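Local coordinates for protein GCN5-related N-acetyltransferase (Ralstonia eutropha JMP134, PDB 2Q0Y) that probably transfers acyl groups from a coenzyme A thioester to an acceptor, as a member of the GCN5-related N-acetyltransferase (GNAT) family, and binds zinc and magnesium ions, at residues E3-P6 and D10-E13; D42-R47 and G51-W56; A124-T129 and M139-T144. One frame throughout, in Å; residues are numbered along the deposited sequence.

Interaction 1. Residues E3-P6 and D10-E13; sequences ECRP and DDLE. With MG (magnesium ion), chain D.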
loop_
_atom_site.group_PDB
_atom_site.type_symbol
_atom_site.label_atom_id
_atom_site.label_comp_id
_atom_site.label_asym_id
_atom_site.label_seq_id
_atom_site.Cartn_x
_atom_site.Cartn_y
_atom_site.Cartn_z
ATOM N N GLU A 3 -16.735 -15.255 -21.700
ATOM C CA GLU A 3 -15.509 -15.971 -21.462
ATOM C C GLU A 3 -14.502 -15.045 -20.834
ATOM O O GLU A 3 -14.509 -13.838 -21.057
ATOM C CB GLU A 3 -14.951 -16.517 -22.766
ATOM N N CYS A 4 -13.618 -15.628 -20.044
ATOM C CA CYS A 4 -12.570 -14.878 -19.389
ATOM C C CYS A 4 -11.259 -15.259 -20.065
ATOM O O CYS A 4 -11.109 -16.405 -20.534
ATOM C CB CYS A 4 -12.577 -15.253 -17.931
ATOM S SG CYS A 4 -11.475 -14.342 -16.920
ATOM N N ARG A 5 -10.342 -14.300 -20.191
ATOM C CA ARG A 5 -8.999 -14.595 -20.711
ATOM C C ARG A 5 -7.952 -13.772 -19.961
ATOM O O ARG A 5 -8.265 -12.739 -19.374
ATOM C CB ARG A 5 -8.909 -14.298 -22.214
ATOM C CG ARG A 5 -9.062 -12.843 -22.578
ATOM C CD ARG A 5 -8.654 -12.574 -24.022
ATOM N NE ARG A 5 -8.909 -11.192 -24.412
ATOM C CZ ARG A 5 -8.154 -10.149 -24.064
ATOM N NH1 ARG A 5 -7.042 -10.298 -23.352
ATOM N NH2 ARG A 5 -8.499 -8.938 -24.472
ATOM N N PRO A 6 -6.693 -14.216 -19.987
ATOM C CA PRO A 6 -5.660 -13.406 -19.363
ATOM C C PRO A 6 -5.431 -12.111 -20.146
ATOM O O PRO A 6 -5.608 -12.068 -21.365
ATOM C CB PRO A 6 -4.400 -14.270 -19.454
ATOM C CG PRO A 6 -4.764 -15.499 -20.146
ATOM C CD PRO A 6 -6.179 -15.462 -20.586
ATOM N N ASP A 10 -1.490 -6.371 -25.700
ATOM C CA ASP A 10 -2.369 -5.615 -26.580
ATOM C C ASP A 10 -3.549 -4.977 -25.845
ATOM O O ASP A 10 -4.345 -4.275 -26.444
ATOM C CB ASP A 10 -2.868 -6.524 -27.690
ATOM C CG ASP A 10 -1.723 -7.112 -28.505
ATOM O OD1 ASP A 10 -0.957 -6.314 -29.098
ATOM O OD2 ASP A 10 -1.567 -8.362 -28.500
ATOM N N ASP A 11 -3.664 -5.240 -24.550
ATOM C CA ASP A 11 -4.721 -4.672 -23.733
ATOM C C ASP A 11 -4.308 -3.360 -23.073
ATOM O O ASP A 11 -5.012 -2.866 -22.208
ATOM C CB ASP A 11 -5.145 -5.683 -22.660
ATOM C CG ASP A 11 -5.763 -6.925 -23.253
ATOM O OD1 ASP A 11 -6.504 -6.812 -24.253
ATOM O OD2 ASP A 11 -5.502 -8.018 -22.736
ATOM N N LEU A 12 -3.175 -2.785 -23.473
ATOM C CA LEU A 12 -2.734 -1.510 -22.908
ATOM C C LEU A 12 -3.858 -0.482 -22.869
ATOM O O LEU A 12 -4.153 0.075 -21.817
ATOM C CB LEU A 12 -1.549 -0.943 -23.710
ATOM C CG LEU A 12 -0.973 0.383 -23.220
ATOM C CD1 LEU A 12 -0.187 0.166 -21.939
ATOM C CD2 LEU A 12 -0.100 1.018 -24.269
ATOM N N GLU A 13 -4.487 -0.226 -24.014
ATOM C CA GLU A 13 -5.511 0.816 -24.081
ATOM C C GLU A 13 -6.732 0.460 -23.236
ATOM O O GLU A 13 -7.308 1.326 -22.567
ATOM C CB GLU A 13 -5.913 1.087 -25.523
ATOM C CG GLU A 13 -4.829 1.768 -26.323
HETATM MG MG MG D . -2.523 -10.267 -27.485
#

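Interaction 2. Residues D42-R47 and G51-W56; sequences DWLLPR and GSYFGW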
loop_
_atom_site.group_PDB
_atom_site.type_symbol
_atom_site.label_atom_id
_atom_site.label_comp_id
_atom_site.label_asym_id
_atom_site.label_seq_id
_atom_site.Cartn_x
_atom_site.Cartn_y
_atom_site.Cartn_z
ATOM N N ASP A 42 2.450 5.197 -19.588
ATOM C CA ASP A 42 3.905 5.001 -19.645
ATOM C C ASP A 42 4.394 4.064 -18.549
ATOM O O ASP A 42 5.320 3.288 -18.762
ATOM C CB ASP A 42 4.647 6.345 -19.557
ATOM C CG ASP A 42 4.366 7.262 -20.754
ATOM O OD1 ASP A 42 3.775 6.821 -21.759
ATOM O OD2 ASP A 42 4.739 8.450 -20.687
ATOM N N TRP A 43 3.735 4.113 -17.396
ATOM C CA TRP A 43 4.016 3.221 -16.277
ATOM C C TRP A 43 3.589 1.793 -16.634
ATOM O O TRP A 43 4.296 0.838 -16.321
ATOM C CB TRP A 43 3.269 3.696 -15.027
ATOM C CG TRP A 43 3.366 2.792 -13.823
ATOM C CD1 TRP A 43 4.311 2.832 -12.834
ATOM C CD2 TRP A 43 2.464 1.733 -13.471
ATOM N NE1 TRP A 43 4.059 1.863 -11.900
ATOM C CE2 TRP A 43 2.943 1.162 -12.269
ATOM C CE3 TRP A 43 1.321 1.202 -14.063
ATOM C CZ2 TRP A 43 2.314 0.108 -11.658
ATOM C CZ3 TRP A 43 0.701 0.137 -13.466
ATOM C CH2 TRP A 43 1.194 -0.405 -12.276
ATOM N N LEU A 44 2.410 1.653 -17.239
ATOM C CA LEU A 44 1.825 0.328 -17.461
ATOM C C LEU A 44 2.545 -0.467 -18.550
ATOM O O LEU A 44 2.695 -1.700 -18.452
ATOM C CB LEU A 44 0.343 0.453 -17.823
ATOM C CG LEU A 44 -0.401 -0.842 -18.151
ATOM C CD1 LEU A 44 -0.318 -1.797 -16.960
ATOM C CD2 LEU A 44 -1.838 -0.573 -18.501
ATOM N N LEU A 45 2.936 0.220 -19.619
ATOM C CA LEU A 45 3.509 -0.440 -20.776
ATOM C C LEU A 45 4.589 -1.487 -20.440
ATOM O O LEU A 45 4.456 -2.639 -20.838
ATOM C CB LEU A 45 4.031 0.607 -21.768
ATOM C CG LEU A 45 4.753 0.143 -23.030
ATOM C CD1 LEU A 45 3.807 -0.509 -23.991
ATOM C CD2 LEU A 45 5.421 1.350 -23.687
ATOM N N PRO A 46 5.669 -1.095 -19.741
ATOM C CA PRO A 46 6.701 -2.098 -19.443
ATOM C C PRO A 46 6.272 -3.199 -18.483
ATOM O O PRO A 46 6.876 -4.273 -18.471
ATOM C CB PRO A 46 7.817 -1.273 -18.804
ATOM C CG PRO A 46 7.135 -0.063 -18.286
ATOM C CD PRO A 46 6.055 0.242 -19.242
ATOM N N ARG A 47 5.253 -2.928 -17.670
ATOM C CA ARG A 47 4.794 -3.872 -16.682
ATOM C C ARG A 47 3.833 -4.906 -17.261
ATOM O O ARG A 47 3.788 -6.022 -16.773
ATOM C CB ARG A 47 4.142 -3.121 -15.531
ATOM C CG ARG A 47 5.161 -2.297 -14.766
ATOM C CD ARG A 47 4.549 -1.461 -13.702
ATOM N NE ARG A 47 5.602 -0.916 -12.839
ATOM C CZ ARG A 47 6.419 0.083 -13.172
ATOM N NH1 ARG A 47 6.321 0.709 -14.351
ATOM N NH2 ARG A 47 7.347 0.476 -12.305
ATOM N N GLY A 51 5.064 -8.798 -17.204
ATOM C CA GLY A 51 4.138 -9.562 -16.379
ATOM C C GLY A 51 3.940 -9.081 -14.964
ATOM O O GLY A 51 3.183 -9.693 -14.210
ATOM N N SER A 52 4.613 -8.008 -14.566
ATOM C CA SER A 52 4.440 -7.502 -13.208
ATOM C C SER A 52 3.053 -6.882 -13.014
ATOM O O SER A 52 2.593 -6.744 -11.884
ATOM C CB SER A 52 5.565 -6.546 -12.801
ATOM O OG SER A 52 5.690 -5.461 -13.667
ATOM N N TYR A 53 2.400 -6.475 -14.111
ATOM C CA TYR A 53 0.973 -6.187 -14.110
ATOM C C TYR A 53 0.277 -7.264 -14.904
ATOM O O TYR A 53 0.515 -7.416 -16.109
ATOM C CB TYR A 53 0.674 -4.814 -14.727
ATOM C CG TYR A 53 -0.772 -4.375 -14.611
ATOM C CD1 TYR A 53 -1.751 -4.866 -15.465
ATOM C CD2 TYR A 53 -1.170 -3.468 -13.639
ATOM C CE1 TYR A 53 -3.072 -4.464 -15.333
ATOM C CE2 TYR A 53 -2.480 -3.074 -13.501
ATOM C CZ TYR A 53 -3.433 -3.559 -14.367
ATOM O OH TYR A 53 -4.750 -3.174 -14.265
ATOM N N PHE A 54 -0.576 -8.015 -14.218
ATOM C CA PHE A 54 -1.255 -9.142 -14.816
ATOM C C PHE A 54 -2.754 -8.938 -14.551
ATOM O O PHE A 54 -3.161 -7.988 -13.899
ATOM C CB PHE A 54 -0.720 -10.464 -14.244
ATOM C CG PHE A 54 -1.413 -11.696 -14.797
ATOM C CD1 PHE A 54 -1.234 -12.086 -16.124
ATOM C CD2 PHE A 54 -2.271 -12.457 -13.990
ATOM C CE1 PHE A 54 -1.890 -13.226 -16.644
ATOM C CE2 PHE A 54 -2.933 -13.587 -14.508
ATOM C CZ PHE A 54 -2.738 -13.962 -15.842
ATOM N N GLY A 55 -3.586 -9.800 -15.101
ATOM C CA GLY A 55 -4.997 -9.734 -14.805
ATOM C C GLY A 55 -5.809 -10.519 -15.790
ATOM O O GLY A 55 -5.278 -11.364 -16.537
ATOM N N TRP A 56 -7.101 -10.202 -15.825
ATOM C CA TRP A 56 -8.048 -10.993 -16.576
ATOM C C TRP A 56 -9.046 -10.068 -17.239
ATOM O O TRP A 56 -9.362 -8.992 -16.703
ATOM C CB TRP A 56 -8.782 -11.955 -15.635
ATOM C CG TRP A 56 -7.891 -12.816 -14.782
ATOM C CD1 TRP A 56 -7.497 -12.578 -13.488
ATOM C CD2 TRP A 56 -7.296 -14.058 -15.158
ATOM N NE1 TRP A 56 -6.682 -13.603 -13.042
ATOM C CE2 TRP A 56 -6.540 -14.517 -14.053
ATOM C CE3 TRP A 56 -7.312 -14.816 -16.329
ATOM C CZ2 TRP A 56 -5.823 -15.718 -14.088
ATOM C CZ3 TRP A 56 -6.612 -16.019 -16.359
ATOM C CH2 TRP A 56 -5.872 -16.450 -15.254
HETATM O O HOH W 1 5.861 -3.487 -11.394
#

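Interaction 3. Residues A124-T129 and M139-T144; sequences AVLHAT and MGWSPT. With MG (magnesium ion), chain C.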
loop_
_atom_site.group_PDB
_atom_site.type_symbol
_atom_site.label_atom_id
_atom_site.label_comp_id
_atom_site.label_asym_id
_atom_site.label_seq_id
_atom_site.Cartn_x
_atom_site.Cartn_y
_atom_site.Cartn_z
ATOM N N ALA A 124 -3.431 -10.083 0.708
ATOM C CA ALA A 124 -3.659 -9.138 -0.379
ATOM C C ALA A 124 -4.431 -7.920 0.096
ATOM O O ALA A 124 -5.164 -7.975 1.113
ATOM C CB ALA A 124 -4.419 -9.825 -1.497
ATOM N N VAL A 125 -4.273 -6.833 -0.654
ATOM C CA VAL A 125 -4.955 -5.575 -0.372
ATOM C C VAL A 125 -5.503 -4.988 -1.667
ATOM O O VAL A 125 -5.121 -5.397 -2.757
ATOM C CB VAL A 125 -4.039 -4.534 0.333
ATOM C CG1 VAL A 125 -3.579 -5.033 1.714
ATOM C CG2 VAL A 125 -2.852 -4.186 -0.523
ATOM N N LEU A 126 -6.443 -4.060 -1.521
ATOM C CA LEU A 126 -7.027 -3.320 -2.642
ATOM C C LEU A 126 -7.482 -1.980 -2.094
ATOM O O LEU A 126 -7.612 -1.835 -0.883
ATOM C CB LEU A 126 -8.205 -4.100 -3.266
ATOM C CG LEU A 126 -9.432 -4.480 -2.427
ATOM C CD1 LEU A 126 -10.402 -3.314 -2.193
ATOM C CD2 LEU A 126 -10.164 -5.638 -3.090
ATOM N N HIS A 127 -7.711 -1.001 -2.965
ATOM C CA HIS A 127 -8.337 0.252 -2.551
ATOM C C HIS A 127 -9.707 0.323 -3.188
ATOM O O HIS A 127 -9.832 0.333 -4.421
ATOM C CB HIS A 127 -7.477 1.440 -2.937
ATOM C CG HIS A 127 -6.200 1.519 -2.166
ATOM N ND1 HIS A 127 -5.015 1.010 -2.644
ATOM C CD2 HIS A 127 -5.920 2.051 -0.954
ATOM C CE1 HIS A 127 -4.056 1.227 -1.761
ATOM N NE2 HIS A 127 -4.583 1.844 -0.720
ATOM N N ALA A 128 -10.733 0.306 -2.350
ATOM C CA ALA A 128 -12.099 0.166 -2.828
ATOM C C ALA A 128 -12.667 1.497 -3.287
ATOM O O ALA A 128 -12.220 2.552 -2.850
ATOM C CB ALA A 128 -12.966 -0.413 -1.753
ATOM N N THR A 129 -13.622 1.436 -4.210
ATOM C CA THR A 129 -14.548 2.527 -4.433
ATOM C C THR A 129 -15.765 2.230 -3.548
ATOM O O THR A 129 -16.000 1.073 -3.167
ATOM C CB THR A 129 -15.011 2.572 -5.893
ATOM O OG1 THR A 129 -15.659 1.335 -6.205
ATOM C CG2 THR A 129 -13.833 2.773 -6.839
HETATM N N MSE A 139 -17.301 -10.754 0.152
HETATM C CA MSE A 139 -16.276 -11.713 -0.223
HETATM C C MSE A 139 -15.151 -11.844 0.817
HETATM O O MSE A 139 -14.130 -12.468 0.537
HETATM C CB MSE A 139 -15.694 -11.330 -1.574
HETATM C CG MSE A 139 -16.685 -11.392 -2.743
HETATM SE SE MSE A 139 -15.731 -11.001 -4.403
HETATM C CE MSE A 139 -14.594 -12.599 -4.417
ATOM N N GLY A 140 -15.344 -11.268 2.006
ATOM C CA GLY A 140 -14.438 -11.500 3.131
ATOM C C GLY A 140 -13.280 -10.533 3.243
ATOM O O GLY A 140 -12.293 -10.803 3.949
ATOM N N TRP A 141 -13.396 -9.400 2.548
ATOM C CA TRP A 141 -12.424 -8.319 2.647
ATOM C C TRP A 141 -12.782 -7.423 3.843
ATOM O O TRP A 141 -13.967 -7.219 4.155
ATOM C CB TRP A 141 -12.350 -7.504 1.354
ATOM C CG TRP A 141 -11.806 -8.302 0.202
ATOM C CD1 TRP A 141 -12.461 -9.249 -0.523
ATOM C CD2 TRP A 141 -10.489 -8.216 -0.341
ATOM N NE1 TRP A 141 -11.624 -9.769 -1.483
ATOM C CE2 TRP A 141 -10.397 -9.168 -1.373
ATOM C CE3 TRP A 141 -9.350 -7.447 -0.023
ATOM C CZ2 TRP A 141 -9.227 -9.348 -2.119
ATOM C CZ3 TRP A 141 -8.205 -7.631 -0.751
ATOM C CH2 TRP A 141 -8.144 -8.573 -1.787
ATOM N N SER A 142 -11.747 -6.944 4.530
ATOM C CA SER A 142 -11.915 -6.079 5.701
ATOM C C SER A 142 -11.220 -4.743 5.494
ATOM O O SER A 142 -10.131 -4.699 4.942
ATOM C CB SER A 142 -11.307 -6.714 6.951
ATOM O OG SER A 142 -11.891 -7.966 7.240
ATOM N N PRO A 143 -11.808 -3.664 6.007
ATOM C CA PRO A 143 -11.124 -2.378 6.031
ATOM C C PRO A 143 -9.828 -2.463 6.810
ATOM O O PRO A 143 -9.772 -3.170 7.829
ATOM C CB PRO A 143 -12.109 -1.468 6.776
ATOM C CG PRO A 143 -13.390 -2.099 6.638
ATOM C CD PRO A 143 -13.133 -3.572 6.629
ATOM N N THR A 144 -8.803 -1.754 6.331
ATOM C CA THR A 144 -7.527 -1.668 7.019
ATOM C C THR A 144 -7.415 -0.340 7.764
ATOM O O THR A 144 -8.316 0.485 7.732
ATOM C CB THR A 144 -6.320 -1.822 6.090
ATOM O OG1 THR A 144 -6.075 -0.598 5.371
ATOM C CG2 THR A 144 -6.512 -2.985 5.121
HETATM MG MG MG C . -2.807 0.835 0.497
HETATM O O HOH W 2 -0.844 0.242 -0.083
#

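Interaction 1. Residues E3-P6 and D10-E13
A bidentate salt bridge between R5 and D11 joins the edge strand 2-6 to the start of helix 12-25, across the short turn that links the first strand to the first helix of the GNAT fold. The guanidinium meets the carboxylate end-on. NH1 of R5 lies 2.8 Å from OD2 of D11 in an almost straight bond (177°) that uses the syn lone pair of this oxygen, and NH2 of R5 reaches OD1 of D11 at 2.9 Å, approaching on the syn side but tilted from the carboxylate plane. The two flat groups are nearly coplanar, 20° apart. R5 can span the gap because its chain is extended from CG to NE, while CG itself sits between the backbone N and the carbonyl carbon (chi1 65°). The guanidinium is further fixed by NH1, which also bonds to the carbonyl O of P6 at 3.0 Å, and by NE, which forms a salt bridge with E59. On the acid side, OD2 of D11 accepts a second bond from the backbone N of C8. The same turn carries a metal: OD2 of D10 binds a magnesium ion at 2.4 Å, and SG of C8 is another ligand. Strand 2-6 pairs with strand 54-60 through R5 and V57, and L12, at the start of the helix, packs on R41 and L48 of helix 30-50.

Interaction 2. Residues D42-R47 and G51-W56
Apolar packing around Y53 and a backbone bond to R47 tie the end of helix 30-50 to the turn into strand 54-60, where the GNAT fold's second helix enters the sheet. In the apolar part, a methyl group of L44 lies over one face of the Y53 ring: CD1 of L44 is 3.8 Å from the ring centroid and 21° off its normal, a CH-pi contact. L44 presents this branch with CG anti to the backbone N (chi1 177°). W43 and Y53 cross at about a right angle, and the six-membered ring of the indole brings CZ3 within 4.1 Å of CD2 of Y53. W43 also packs on P77 of the second subunit.

The polar part centres on R47. Its carbonyl O accepts a nearly straight bond (174°) from N of Y53 at 3.0 Å, although the donor stands well above the carbonyl plane. The guanidinium of R47 folds back along its helix, where NH1 bonds to O of W43 at 2.8 Å and NE1 of W43 lies over one guanidinium face. A water bridges the segments, donating to OG of S52 and held weakly by NE of R47; OG of S52 also bonds to D50.

The R47 carbonyl thus ties turn to helix, NH1 holds the arginine against its own helix, and the water adds a weak link; one face of Y53 meets L44 while its OH bonds to N92.

Interaction 3. Residues A124-T129 and M139-T144
The indole of W141 packs against strand 123-127, closing a strand-helix-strand unit near the C-terminal end of the GNAT fold, in which helix 133-138 links the two segments. This helix ends in a Schellman motif with G140 as its C-prime residue, and the tryptophan follows directly.

Apolar contacts carry the pairing. L126 and W141 approach from opposite directions, and CD2 of L126 sits over one face of the indole, 3.5 Å from the centroid of the six-membered ring and only 7° off its normal, a well-centred CH-pi contact. With chi1 at 59°, CG of L126 is tucked between the two backbone branches, which places CD2 above the ring. The far end of the indole meets the strand itself: CH2 of W141 is 3.9 Å from CB of A124, and CA of V125 lies at the ring edge, 3.9 Å from CZ3 of W141. No hydrogen bond joins the two segments; the polar end of the indole, NE1, is instead bound by E113 of helix 104-118.

Across the dimer interface, residues 124-127 and 142-143 pair antiparallel with a strand of the second subunit, continuing the sheet. V125 directs its CB away from segment 139-144, although its CA touches the ring, and H127 serves a metal site at this interface. A magnesium ion there is bound by H127 and E146, with E146 of the second subunit contributing as well; NE2 of H127 lies 2.4 Å from the ion, and a water oxygen is also bound, 2.1 Å from the magnesium.

The three contacts follow one another along the chain, each closing before the next opens, and all reach the same mixed sheet. Interactions 1 and 2 are neighbours, with centres about 11 Å apart: strands 2-6 and 54-60 adjoin, W56 packs on C4, R5 and P6, and L12 touches L44 where helices 12-25 and 30-50 meet. Interaction 3 lies across the chain's centre, about 24 Å from interaction 1 and 21 Å from interaction 2 between centres. Interactions 1 and 2 thus join two helices to one edge region of the sheet; interaction 3 packs the segment after helix 133-138 on strand 123-127, outermost within this chain, where the second subunit continues the sheet. Interaction 2 also touches that subunit.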